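Local coordinates for flavin adenine dinucleotide synthase (Saccharomyces cerevisiae, PDB 2WSI), which catalyses the adenylation of flavin mononucleotide by ATP, giving the coenzyme flavin adenine dinucleotide and diphosphate, at residues M9-T14 with L77-F82; V105-E110 with V142-A147; S130-Q135 with I152-E157. One frame throughout, in Å; residues are numbered along the deposited sequence.

All three contacts are surface contacts rather than core ones, although interaction 2 includes one buried residue, I107. Interaction 1 joins two helices, 3-18 and 64-87, through an oblique aromatic pair, and its centre lies about 26 to 30 Å from the centres of the other two. Interactions 2 and 3 share helix 144-154, whose first turn meets the chain just beyond strand 102-106 and whose last turn meets the neighbouring strand 129-133; their centres are about 11 Å apart. Beside the bound FAD the chemistry is aliphatic and sulfur packing plus backbone bonds to adenine, whereas 130-135 with 152-157 rests on two tyrosine rings and an isoleucine at the sheet's edge.

Interaction 1 (M9-T14 with L77-F82); sequences MCYEIT and LWEYFF
Helix-to-helix aromatic packing at the protein surface joins Y11 on helix 3-18 to W78 on helix 64-87, with E79 at the margin. The CA atoms of Y11 and W78 stand 6.5 Å apart, the closest such pair between the segments. Both rings are sent out from their helices with CG anti to the backbone N (chi1 174° for Y11), and the two side chains cross at roughly a right angle. Contact is concentrated on one indole atom: W78 CD1 lies over a face of the phenol ring, 3.3 Å from Y11 CG, and also packs on Y11 CB. The phenol and the five-membered ring are inclined at 45°, an oblique aromatic pair. Helix 64-87 follows strand 56-59, an inner parallel strand of the sheet in the PAPS reductase-like fold of the HUP clan, and helix 3-18 packs along that helix, C10 touching L71 and L74. F82 CE2 of helix 64-87 sits 3.4 Å above one face of the W78 indole, displaced toward its margin. Replacing Y11 by an alanine is likely to strip W78 CD1 of its aromatic partner, open a gap between the helices and leave the E79 carboxylate without the ring beside it. E79 OE1 approaches the edge of the phenol ring, 4.1 Å from Y11 CE1, while its charge is paired with R38 of helix 25-45.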
loop_
_atom_site.group_PDB
_atom_site.type_symbol
_atom_site.label_atom_id
_atom_site.label_comp_id
_atom_site.label_asym_id
_atom_site.label_seq_id
_atom_site.Cartn_x
_atom_site.Cartn_y
_atom_site.Cartn_z
ATOM N N MET A 9 -6.608 -14.325 5.558
ATOM C CA MET A 9 -7.544 -13.204 5.612
ATOM C C MET A 9 -7.471 -12.366 4.319
ATOM O O MET A 9 -8.492 -12.078 3.693
ATOM C CB MET A 9 -7.277 -12.314 6.845
ATOM C CG MET A 9 -8.257 -11.073 6.936
ATOM S SD MET A 9 -7.890 -9.915 8.305
ATOM C CE MET A 9 -6.377 -9.156 7.661
ATOM N N CYS A 10 -6.267 -11.982 3.910
ATOM C CA CYS A 10 -6.115 -11.139 2.717
ATOM C C CYS A 10 -6.585 -11.904 1.465
ATOM O O CYS A 10 -7.181 -11.352 0.536
ATOM C CB CYS A 10 -4.650 -10.718 2.596
ATOM S SG CYS A 10 -4.209 -9.470 3.868
ATOM N N TYR A 11 -6.342 -13.203 1.468
ATOM C CA TYR A 11 -6.834 -14.059 0.406
ATOM C C TYR A 11 -8.355 -13.995 0.321
ATOM O O TYR A 11 -8.905 -13.900 -0.781
ATOM C CB TYR A 11 -6.372 -15.514 0.596
ATOM C CG TYR A 11 -6.998 -16.427 -0.427
ATOM C CD1 TYR A 11 -6.456 -16.535 -1.718
ATOM C CD2 TYR A 11 -8.135 -17.160 -0.127
ATOM C CE1 TYR A 11 -7.056 -17.353 -2.696
ATOM C CE2 TYR A 11 -8.736 -17.994 -1.097
ATOM C CZ TYR A 11 -8.184 -18.086 -2.364
ATOM O OH TYR A 11 -8.757 -18.914 -3.306
ATOM N N GLU A 12 -9.033 -14.047 1.472
ATOM C CA GLU A 12 -10.502 -14.001 1.477
ATOM C C GLU A 12 -10.976 -12.645 0.979
ATOM O O GLU A 12 -11.966 -12.549 0.246
ATOM C CB GLU A 12 -11.073 -14.253 2.891
ATOM C CG GLU A 12 -10.790 -15.654 3.439
ATOM C CD GLU A 12 -11.418 -15.898 4.815
ATOM O OE1 GLU A 12 -11.926 -14.943 5.448
ATOM O OE2 GLU A 12 -11.412 -17.058 5.274
ATOM N N ILE A 13 -10.265 -11.595 1.372
ATOM C CA ILE A 13 -10.659 -10.235 0.994
ATOM C C ILE A 13 -10.572 -10.073 -0.503
ATOM O O ILE A 13 -11.463 -9.531 -1.139
ATOM C CB ILE A 13 -9.793 -9.179 1.726
ATOM C CG1 ILE A 13 -10.219 -9.109 3.201
ATOM C CG2 ILE A 13 -9.946 -7.786 1.095
ATOM C CD1 ILE A 13 -9.292 -8.241 4.100
ATOM N N THR A 14 -9.475 -10.534 -1.064
ATOM C CA THR A 14 -9.217 -10.343 -2.467
ATOM C C THR A 14 -10.189 -11.211 -3.265
ATOM O O THR A 14 -10.799 -10.760 -4.223
ATOM C CB THR A 14 -7.745 -10.682 -2.765
ATOM O OG1 THR A 14 -6.915 -9.822 -1.950
ATOM C CG2 THR A 14 -7.427 -10.442 -4.236
ATOM N N LEU A 77 0.630 -14.835 -1.148
ATOM C CA LEU A 77 1.464 -15.687 -0.282
ATOM C C LEU A 77 0.654 -16.925 0.164
ATOM O O LEU A 77 1.161 -18.067 0.219
ATOM C CB LEU A 77 1.957 -14.864 0.922
ATOM C CG LEU A 77 2.872 -15.611 1.876
ATOM C CD1 LEU A 77 4.085 -16.090 1.119
ATOM C CD2 LEU A 77 3.277 -14.724 3.083
ATOM N N TRP A 78 -0.612 -16.702 0.482
ATOM C CA TRP A 78 -1.499 -17.804 0.860
ATOM C C TRP A 78 -1.556 -18.817 -0.301
ATOM O O TRP A 78 -1.299 -20.022 -0.130
ATOM C CB TRP A 78 -2.888 -17.267 1.143
ATOM C CG TRP A 78 -3.869 -18.305 1.621
ATOM C CD1 TRP A 78 -5.030 -18.713 0.985
ATOM C CD2 TRP A 78 -3.815 -19.033 2.856
ATOM N NE1 TRP A 78 -5.684 -19.661 1.754
ATOM C CE2 TRP A 78 -4.959 -19.872 2.905
ATOM C CE3 TRP A 78 -2.893 -19.082 3.914
ATOM C CZ2 TRP A 78 -5.200 -20.747 3.975
ATOM C CZ3 TRP A 78 -3.136 -19.947 4.973
ATOM C CH2 TRP A 78 -4.280 -20.769 4.997
ATOM N N GLU A 79 -1.882 -18.322 -1.486
ATOM C CA GLU A 79 -1.960 -19.204 -2.668
ATOM C C GLU A 79 -0.622 -19.914 -2.965
ATOM O O GLU A 79 -0.588 -21.084 -3.333
ATOM C CB GLU A 79 -2.455 -18.397 -3.890
ATOM C CG GLU A 79 -2.664 -19.245 -5.144
ATOM C CD GLU A 79 -3.523 -18.548 -6.197
ATOM O OE1 GLU A 79 -4.378 -17.718 -5.826
ATOM O OE2 GLU A 79 -3.326 -18.836 -7.395
ATOM N N TYR A 80 0.486 -19.214 -2.767
ATOM C CA TYR A 80 1.829 -19.732 -3.042
ATOM C C TYR A 80 2.117 -20.981 -2.215
ATOM O O TYR A 80 2.727 -21.953 -2.668
ATOM C CB TYR A 80 2.862 -18.645 -2.702
ATOM C CG TYR A 80 4.302 -19.107 -2.570
ATOM C CD1 TYR A 80 5.103 -19.283 -3.697
ATOM C CD2 TYR A 80 4.873 -19.319 -1.317
ATOM C CE1 TYR A 80 6.433 -19.689 -3.588
ATOM C CE2 TYR A 80 6.219 -19.711 -1.186
ATOM C CZ TYR A 80 6.985 -19.898 -2.328
ATOM O OH TYR A 80 8.301 -20.279 -2.230
ATOM N N PHE A 81 1.662 -20.949 -0.986
ATOM C CA PHE A 81 1.893 -22.070 -0.107
ATOM C C PHE A 81 1.255 -23.339 -0.686
ATOM O O PHE A 81 1.843 -24.413 -0.651
ATOM C CB PHE A 81 1.329 -21.756 1.254
ATOM C CG PHE A 81 1.337 -22.916 2.187
ATOM C CD1 PHE A 81 2.526 -23.344 2.785
ATOM C CD2 PHE A 81 0.161 -23.582 2.474
ATOM C CE1 PHE A 81 2.530 -24.423 3.666
ATOM C CE2 PHE A 81 0.156 -24.658 3.357
ATOM C CZ PHE A 81 1.352 -25.078 3.946
ATOM N N PHE A 82 0.052 -23.215 -1.224
ATOM C CA PHE A 82 -0.642 -24.391 -1.743
ATOM C C PHE A 82 -0.074 -24.857 -3.093
ATOM O O PHE A 82 0.070 -26.059 -3.331
ATOM C CB PHE A 82 -2.154 -24.123 -1.782
ATOM C CG PHE A 82 -2.739 -23.934 -0.409
ATOM C CD1 PHE A 82 -3.050 -25.034 0.378
ATOM C CD2 PHE A 82 -2.925 -22.661 0.121
ATOM C CE1 PHE A 82 -3.561 -24.882 1.656
ATOM C CE2 PHE A 82 -3.428 -22.489 1.411
ATOM C CZ PHE A 82 -3.746 -23.614 2.180
#

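Interaction 2 (V105-E110 with V142-A147); sequences VFIDQE and VNMADA. With FAD (flavin-adenine dinucleotide), chain C.
I107, just beyond the end of strand 102-106, packs against M144 and A147 in the first turn of helix 144-154, at the adenine end of the FAD pocket. The strand belongs to the parallel part of the sheet in this PAPS reductase-type domain of the HUP clan, and its C-terminal end carries the nucleotide. The tight part is apolar. I107 CG2, anti to the backbone N, presses on A147 CB at 3.6 Å, and I107 CD1 touches the same methyl. M144 runs antiparallel alongside I107; turns at chi2 (-91°) and chi3 fold its chain back, bringing SD to 3.9 Å from I107 CB and carrying CE on toward the adenine. F148, one residue further along the helix, adds to the packing on I107. The backbone of I107 meanwhile reads the adenine with a matched pair of bonds. Its N-H gives a nearly straight bond to FAD N1A (2.9 Å, 170°), and its carbonyl O accepts from N6A, a pattern that would not suit a base with a keto group at C6. F106 CD1 lies near N1A as well. Toward solvent the contact loosens. Q109, partly exposed, brings NE2 only to 3.6 Å from V142 O, without a hydrogen bond, and V142 and N143 are exposed. N143 holds the N-cap position of the helix but its side chain makes no capping bond; its ND2 reaches D146 OD2 only weakly. Back in the pocket, the M144 methyl CE lies over a face of the adenine, 3.2 Å from FAD N7A.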
loop_
_atom_site.group_PDB
_atom_site.type_symbol
_atom_site.label_atom_id
_atom_site.label_comp_id
_atom_site.label_asym_id
_atom_site.label_seq_id
_atom_site.Cartn_x
_atom_site.Cartn_y
_atom_site.Cartn_z
ATOM N N VAL A 105 10.906 -3.662 5.025
ATOM C CA VAL A 105 11.837 -2.573 5.265
ATOM C C VAL A 105 11.090 -1.258 5.258
ATOM O O VAL A 105 10.321 -1.015 4.334
ATOM C CB VAL A 105 12.967 -2.524 4.204
ATOM C CG1 VAL A 105 12.412 -2.740 2.816
ATOM C CG2 VAL A 105 13.708 -1.176 4.260
ATOM N N PHE A 106 11.313 -0.432 6.289
ATOM C CA PHE A 106 10.687 0.876 6.400
ATOM C C PHE A 106 11.788 1.889 6.599
ATOM O O PHE A 106 12.564 1.782 7.551
ATOM C CB PHE A 106 9.740 0.942 7.603
ATOM C CG PHE A 106 9.188 2.337 7.869
ATOM C CD1 PHE A 106 8.751 3.143 6.819
ATOM C CD2 PHE A 106 9.105 2.829 9.167
ATOM C CE1 PHE A 106 8.236 4.408 7.054
ATOM C CE2 PHE A 106 8.595 4.118 9.416
ATOM C CZ PHE A 106 8.163 4.896 8.357
ATOM N N ILE A 107 11.869 2.878 5.717
ATOM C CA ILE A 107 12.861 3.922 5.929
ATOM C C ILE A 107 12.202 5.041 6.712
ATOM O O ILE A 107 11.305 5.722 6.208
ATOM C CB ILE A 107 13.488 4.418 4.623
ATOM C CG1 ILE A 107 14.040 3.237 3.806
ATOM C CG2 ILE A 107 14.607 5.434 4.932
ATOM C CD1 ILE A 107 15.069 2.352 4.583
ATOM N N ASP A 108 12.614 5.186 7.972
ATOM C CA ASP A 108 12.095 6.235 8.838
ATOM C C ASP A 108 12.988 7.463 8.728
ATOM O O ASP A 108 14.210 7.349 8.767
ATOM C CB ASP A 108 12.066 5.748 10.283
ATOM C CG ASP A 108 11.218 6.625 11.186
ATOM O OD1 ASP A 108 10.312 7.313 10.677
ATOM O OD2 ASP A 108 11.446 6.609 12.415
ATOM N N GLN A 109 12.377 8.641 8.614
ATOM C CA GLN A 109 13.127 9.879 8.413
ATOM C C GLN A 109 12.717 10.932 9.444
ATOM O O GLN A 109 11.718 10.765 10.135
ATOM C CB GLN A 109 12.915 10.362 6.980
ATOM C CG GLN A 109 13.075 9.211 5.971
ATOM C CD GLN A 109 12.768 9.617 4.530
ATOM O OE1 GLN A 109 11.605 9.706 4.126
ATOM N NE2 GLN A 109 13.814 9.852 3.750
ATOM N N GLU A 110 13.489 12.010 9.564
ATOM C CA GLU A 110 13.193 13.022 10.581
ATOM C C GLU A 110 11.855 13.682 10.298
ATOM O O GLU A 110 11.127 14.044 11.226
ATOM C CB GLU A 110 14.293 14.091 10.674
ATOM C CG GLU A 110 15.423 13.756 11.653
ATOM C CD GLU A 110 15.016 13.878 13.126
ATOM O OE1 GLU A 110 13.965 14.493 13.435
ATOM O OE2 GLU A 110 15.766 13.355 13.981
ATOM N N VAL A 142 18.603 9.785 4.699
ATOM C CA VAL A 142 18.189 11.064 4.132
ATOM C C VAL A 142 17.812 10.910 2.660
ATOM O O VAL A 142 16.720 11.304 2.253
ATOM C CB VAL A 142 19.290 12.136 4.327
ATOM C CG1 VAL A 142 19.438 13.023 3.087
ATOM C CG2 VAL A 142 18.989 12.967 5.571
ATOM N N ASN A 143 18.725 10.344 1.872
ATOM C CA ASN A 143 18.459 10.011 0.486
ATOM C C ASN A 143 18.088 8.550 0.440
ATOM O O ASN A 143 18.748 7.717 1.068
ATOM C CB ASN A 143 19.698 10.253 -0.368
ATOM C CG ASN A 143 20.291 11.626 -0.150
ATOM O OD1 ASN A 143 19.811 12.624 -0.706
ATOM N ND2 ASN A 143 21.346 11.690 0.666
ATOM N N MET A 144 17.035 8.223 -0.287
ATOM C CA MET A 144 16.526 6.864 -0.230
ATOM C C MET A 144 17.526 5.858 -0.814
ATOM O O MET A 144 17.679 4.784 -0.272
ATOM C CB MET A 144 15.155 6.780 -0.890
ATOM C CG MET A 144 14.056 7.338 0.010
ATOM S SD MET A 144 13.317 6.064 1.065
ATOM C CE MET A 144 12.079 5.485 -0.047
ATOM N N ALA A 145 18.211 6.210 -1.904
ATOM C CA ALA A 145 19.263 5.369 -2.439
ATOM C C ALA A 145 20.274 4.956 -1.355
ATOM O O ALA A 145 20.697 3.798 -1.307
ATOM C CB ALA A 145 19.984 6.084 -3.597
ATOM N N ASP A 146 20.653 5.883 -0.481
ATOM C CA ASP A 146 21.673 5.575 0.522
ATOM C C ASP A 146 21.073 4.722 1.636
ATOM O O ASP A 146 21.711 3.800 2.143
ATOM C CB ASP A 146 22.291 6.856 1.102
ATOM C CG ASP A 146 22.977 7.724 0.032
ATOM O OD1 ASP A 146 23.734 7.187 -0.808
ATOM O OD2 ASP A 146 22.751 8.953 0.038
ATOM N N ALA A 147 19.851 5.034 2.020
ATOM C CA ALA A 147 19.142 4.223 3.007
ATOM C C ALA A 147 19.100 2.752 2.562
ATOM O O ALA A 147 19.315 1.832 3.371
ATOM C CB ALA A 147 17.725 4.758 3.212
HETATM P PA FAD C . 7.041 7.029 -3.178
HETATM O O1A FAD C . 6.364 8.048 -2.303
HETATM O O2A FAD C . 8.537 7.169 -3.116
HETATM O O5B FAD C . 6.562 5.507 -2.884
HETATM C C5B FAD C . 6.825 4.517 -3.861
HETATM C C4B FAD C . 7.061 3.181 -3.148
HETATM O O4B FAD C . 8.352 3.164 -2.598
HETATM C C3B FAD C . 6.109 2.985 -1.984
HETATM O O3B FAD C . 4.915 2.363 -2.389
HETATM C C2B FAD C . 6.923 2.097 -1.062
HETATM O O2B FAD C . 6.809 0.744 -1.449
HETATM C C1B FAD C . 8.331 2.569 -1.314
HETATM N N9A FAD C . 8.663 3.593 -0.311
HETATM C C8A FAD C . 8.563 4.958 -0.418
HETATM N N7A FAD C . 8.995 5.521 0.742
HETATM C C5A FAD C . 9.343 4.514 1.585
HETATM C C6A FAD C . 9.826 4.497 2.877
HETATM N N6A FAD C . 10.062 5.623 3.575
HETATM N N1A FAD C . 10.110 3.289 3.444
HETATM C C2A FAD C . 9.917 2.098 2.775
HETATM N N3A FAD C . 9.398 2.119 1.501
HETATM C C4A FAD C . 9.152 3.314 0.921
HETATM N N1 FAD C . 14.562 5.501 -8.690
HETATM C C2 FAD C . 15.405 5.434 -9.769
HETATM O O2 FAD C . 15.485 6.381 -10.552
HETATM N N3 FAD C . 16.168 4.312 -9.978
HETATM C C4 FAD C . 16.101 3.245 -9.109
HETATM O O4 FAD C . 16.808 2.264 -9.364
HETATM C C4X FAD C . 15.244 3.307 -8.006
HETATM N N5 FAD C . 15.139 2.253 -7.103
HETATM C C5X FAD C . 14.280 2.330 -6.024
HETATM C C6 FAD C . 14.168 1.279 -5.113
HETATM C C7 FAD C . 13.312 1.397 -4.014
HETATM C C7M FAD C . 13.178 0.290 -3.008
HETATM C C8 FAD C . 12.564 2.555 -3.847
HETATM C C8M FAD C . 11.621 2.687 -2.687
HETATM C C9 FAD C . 12.670 3.589 -4.759
HETATM C C9A FAD C . 13.528 3.490 -5.836
HETATM N N10 FAD C . 13.627 4.546 -6.720
HETATM C C10 FAD C . 14.464 4.443 -7.813
HETATM C "C1'" FAD C . 12.781 5.773 -6.516
HETATM C "C2'" FAD C . 11.414 5.607 -7.216
HETATM O "O2'" FAD C . 11.517 5.215 -8.564
HETATM C "C3'" FAD C . 10.552 6.864 -7.141
HETATM O "O3'" FAD C . 11.093 7.849 -7.988
HETATM C "C4'" FAD C . 10.479 7.387 -5.719
HETATM O "O4'" FAD C . 10.179 6.332 -4.829
HETATM C "C5'" FAD C . 9.383 8.445 -5.594
HETATM O "O5'" FAD C . 8.235 8.010 -6.298
HETATM P P FAD C . 6.759 8.238 -5.695
HETATM O O1P FAD C . 6.708 9.568 -4.980
HETATM O O2P FAD C . 5.719 8.050 -6.776
HETATM O O3P FAD C . 6.454 7.068 -4.654
#

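Interaction 3 (S130-Q135 with I152-E157); sequences SLYESQ and IKIYPE
The aromatic part of this contact is an offset edge-to-face pair between Y132, on strand 129-133, and Y155, the first residue to leave helical geometry after helix 144-154. The edge of the Y155 ring is directed at the face of Y132, with the planes at 89° and the centroids 6.0 Å apart. The offset makes the touch local: Y155 CE2 meets Y132 CD1 at 3.7 Å. Y132 reaches across because its CG is anti to the backbone N (chi1 169°), which carries the ring off the strand toward the helix end. F151 meets both rings, making a cluster of three aromatic rings.

The aliphatic part comes from I154, whose side chain crosses Y132 at about a right angle. Its terminal methyl CD1 packs near the far end of the phenol, 3.8 Å from Y132 OH and 3.9 Å from Y132 CE1. The other branch serves the neighbouring ring, with I154 CG2 3.4 Å above one face of Y155, offset toward the rim, so one isoleucine touches both tyrosines.

The backbone of Y132 is hydrogen-bonded to T104 and F106 of the adjacent strand, and its side chain touches V105. The end of helix 144-154 packs on strand 129-133, the edge strand of this chain's sheet, consistent with a beta-alpha-beta crossover that returns through this helix to the parallel strand 160-162, as in HUP-type nucleotide-binding folds.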
loop_
_atom_site.group_PDB
_atom_site.type_symbol
_atom_site.label_atom_id
_atom_site.label_comp_id
_atom_site.label_asym_id
_atom_site.label_seq_id
_atom_site.Cartn_x
_atom_site.Cartn_y
_atom_site.Cartn_z
ATOM N N SER A 130 8.188 -8.592 9.789
ATOM C CA SER A 130 9.470 -8.473 10.476
ATOM C C SER A 130 10.096 -7.201 9.969
ATOM O O SER A 130 10.643 -7.147 8.864
ATOM C CB SER A 130 10.396 -9.635 10.144
ATOM O OG SER A 130 11.661 -9.440 10.766
ATOM N N LEU A 131 10.002 -6.163 10.773
ATOM C CA LEU A 131 10.337 -4.839 10.286
ATOM C C LEU A 131 11.777 -4.429 10.541
ATOM O O LEU A 131 12.211 -4.328 11.690
ATOM C CB LEU A 131 9.399 -3.839 10.951
ATOM C CG LEU A 131 9.445 -2.428 10.386
ATOM C CD1 LEU A 131 8.722 -2.406 9.016
ATOM C CD2 LEU A 131 8.791 -1.504 11.362
ATOM N N TYR A 132 12.527 -4.201 9.474
ATOM C CA TYR A 132 13.733 -3.395 9.582
ATOM C C TYR A 132 13.285 -1.954 9.467
ATOM O O TYR A 132 12.639 -1.590 8.472
ATOM C CB TYR A 132 14.689 -3.710 8.448
ATOM C CG TYR A 132 15.856 -2.754 8.319
ATOM C CD1 TYR A 132 17.049 -2.968 9.005
ATOM C CD2 TYR A 132 15.779 -1.651 7.468
ATOM C CE1 TYR A 132 18.137 -2.084 8.852
ATOM C CE2 TYR A 132 16.846 -0.775 7.303
ATOM C CZ TYR A 132 18.017 -0.992 7.988
ATOM O OH TYR A 132 19.051 -0.102 7.788
ATOM N N GLU A 133 13.600 -1.138 10.473
ATOM C CA GLU A 133 13.366 0.309 10.388
ATOM C C GLU A 133 14.670 1.096 10.548
ATOM O O GLU A 133 15.309 1.043 11.601
ATOM C CB GLU A 133 12.367 0.766 11.465
ATOM C CG GLU A 133 12.144 2.290 11.451
ATOM C CD GLU A 133 11.041 2.764 12.396
ATOM O OE1 GLU A 133 10.557 1.966 13.224
ATOM O OE2 GLU A 133 10.661 3.953 12.320
ATOM N N SER A 134 15.053 1.832 9.512
ATOM C CA SER A 134 16.225 2.700 9.573
ATOM C C SER A 134 16.096 3.674 10.738
ATOM O O SER A 134 15.009 3.905 11.245
ATOM C CB SER A 134 16.380 3.487 8.274
ATOM O OG SER A 134 15.386 4.481 8.178
ATOM N N GLN A 135 17.216 4.252 11.140
ATOM C CA GLN A 135 17.262 5.194 12.253
ATOM C C GLN A 135 17.044 6.602 11.700
ATOM O O GLN A 135 17.733 7.007 10.766
ATOM C CB GLN A 135 18.623 5.105 12.954
ATOM C CG GLN A 135 19.216 3.692 13.008
ATOM C CD GLN A 135 20.099 3.347 11.798
ATOM O OE1 GLN A 135 19.609 3.121 10.671
ATOM N NE2 GLN A 135 21.412 3.281 12.037
ATOM N N ILE A 152 21.058 -3.068 2.274
ATOM C CA ILE A 152 21.629 -4.165 1.485
ATOM C C ILE A 152 22.970 -4.587 2.054
ATOM O O ILE A 152 23.349 -5.761 1.980
ATOM C CB ILE A 152 21.839 -3.734 -0.002
ATOM C CG1 ILE A 152 20.492 -3.521 -0.702
ATOM C CG2 ILE A 152 22.666 -4.761 -0.775
ATOM C CD1 ILE A 152 19.540 -4.696 -0.589
ATOM N N LYS A 153 23.685 -3.648 2.666
ATOM C CA LYS A 153 24.960 -4.011 3.287
ATOM C C LYS A 153 24.737 -4.890 4.524
ATOM O O LYS A 153 25.505 -5.816 4.792
ATOM C CB LYS A 153 25.759 -2.748 3.643
ATOM C CG LYS A 153 27.138 -3.067 4.181
ATOM C CD LYS A 153 27.817 -1.855 4.797
ATOM C CE LYS A 153 28.992 -2.277 5.684
ATOM N NZ LYS A 153 28.644 -3.416 6.610
ATOM N N ILE A 154 23.684 -4.596 5.281
ATOM C CA ILE A 154 23.328 -5.374 6.468
ATOM C C ILE A 154 22.737 -6.731 6.053
ATOM O O ILE A 154 22.986 -7.767 6.684
ATOM C CB ILE A 154 22.323 -4.584 7.337
ATOM C CG1 ILE A 154 22.983 -3.298 7.864
ATOM C CG2 ILE A 154 21.806 -5.446 8.498
ATOM C CD1 ILE A 154 22.036 -2.334 8.588
ATOM N N TYR A 155 21.971 -6.724 4.965
ATOM C CA TYR A 155 21.276 -7.925 4.491
ATOM C C TYR A 155 21.655 -8.238 3.039
ATOM O O TYR A 155 20.860 -8.067 2.147
ATOM C CB TYR A 155 19.755 -7.722 4.584
ATOM C CG TYR A 155 19.277 -7.583 5.989
ATOM C CD1 TYR A 155 19.226 -8.690 6.836
ATOM C CD2 TYR A 155 18.946 -6.331 6.511
ATOM C CE1 TYR A 155 18.790 -8.561 8.149
ATOM C CE2 TYR A 155 18.508 -6.192 7.818
ATOM C CZ TYR A 155 18.443 -7.304 8.631
ATOM O OH TYR A 155 18.029 -7.161 9.933
ATOM N N PRO A 156 22.880 -8.702 2.815
ATOM C CA PRO A 156 23.348 -8.904 1.440
ATOM C C PRO A 156 22.592 -10.026 0.702
ATOM O O PRO A 156 22.615 -10.072 -0.507
ATOM C CB PRO A 156 24.839 -9.246 1.614
ATOM C CG PRO A 156 24.997 -9.677 3.060
ATOM C CD PRO A 156 23.929 -8.935 3.831
ATOM N N GLU A 157 21.921 -10.908 1.439
ATOM C CA GLU A 157 21.123 -11.960 0.828
ATOM C C GLU A 157 19.903 -11.376 0.064
ATOM O O GLU A 157 19.250 -12.077 -0.710
ATOM C CB GLU A 157 20.647 -12.963 1.901
ATOM C CG GLU A 157 19.603 -12.384 2.902
ATOM C CD GLU A 157 20.215 -11.773 4.177
ATOM O OE1 GLU A 157 21.367 -11.278 4.145
ATOM O OE2 GLU A 157 19.513 -11.770 5.218
#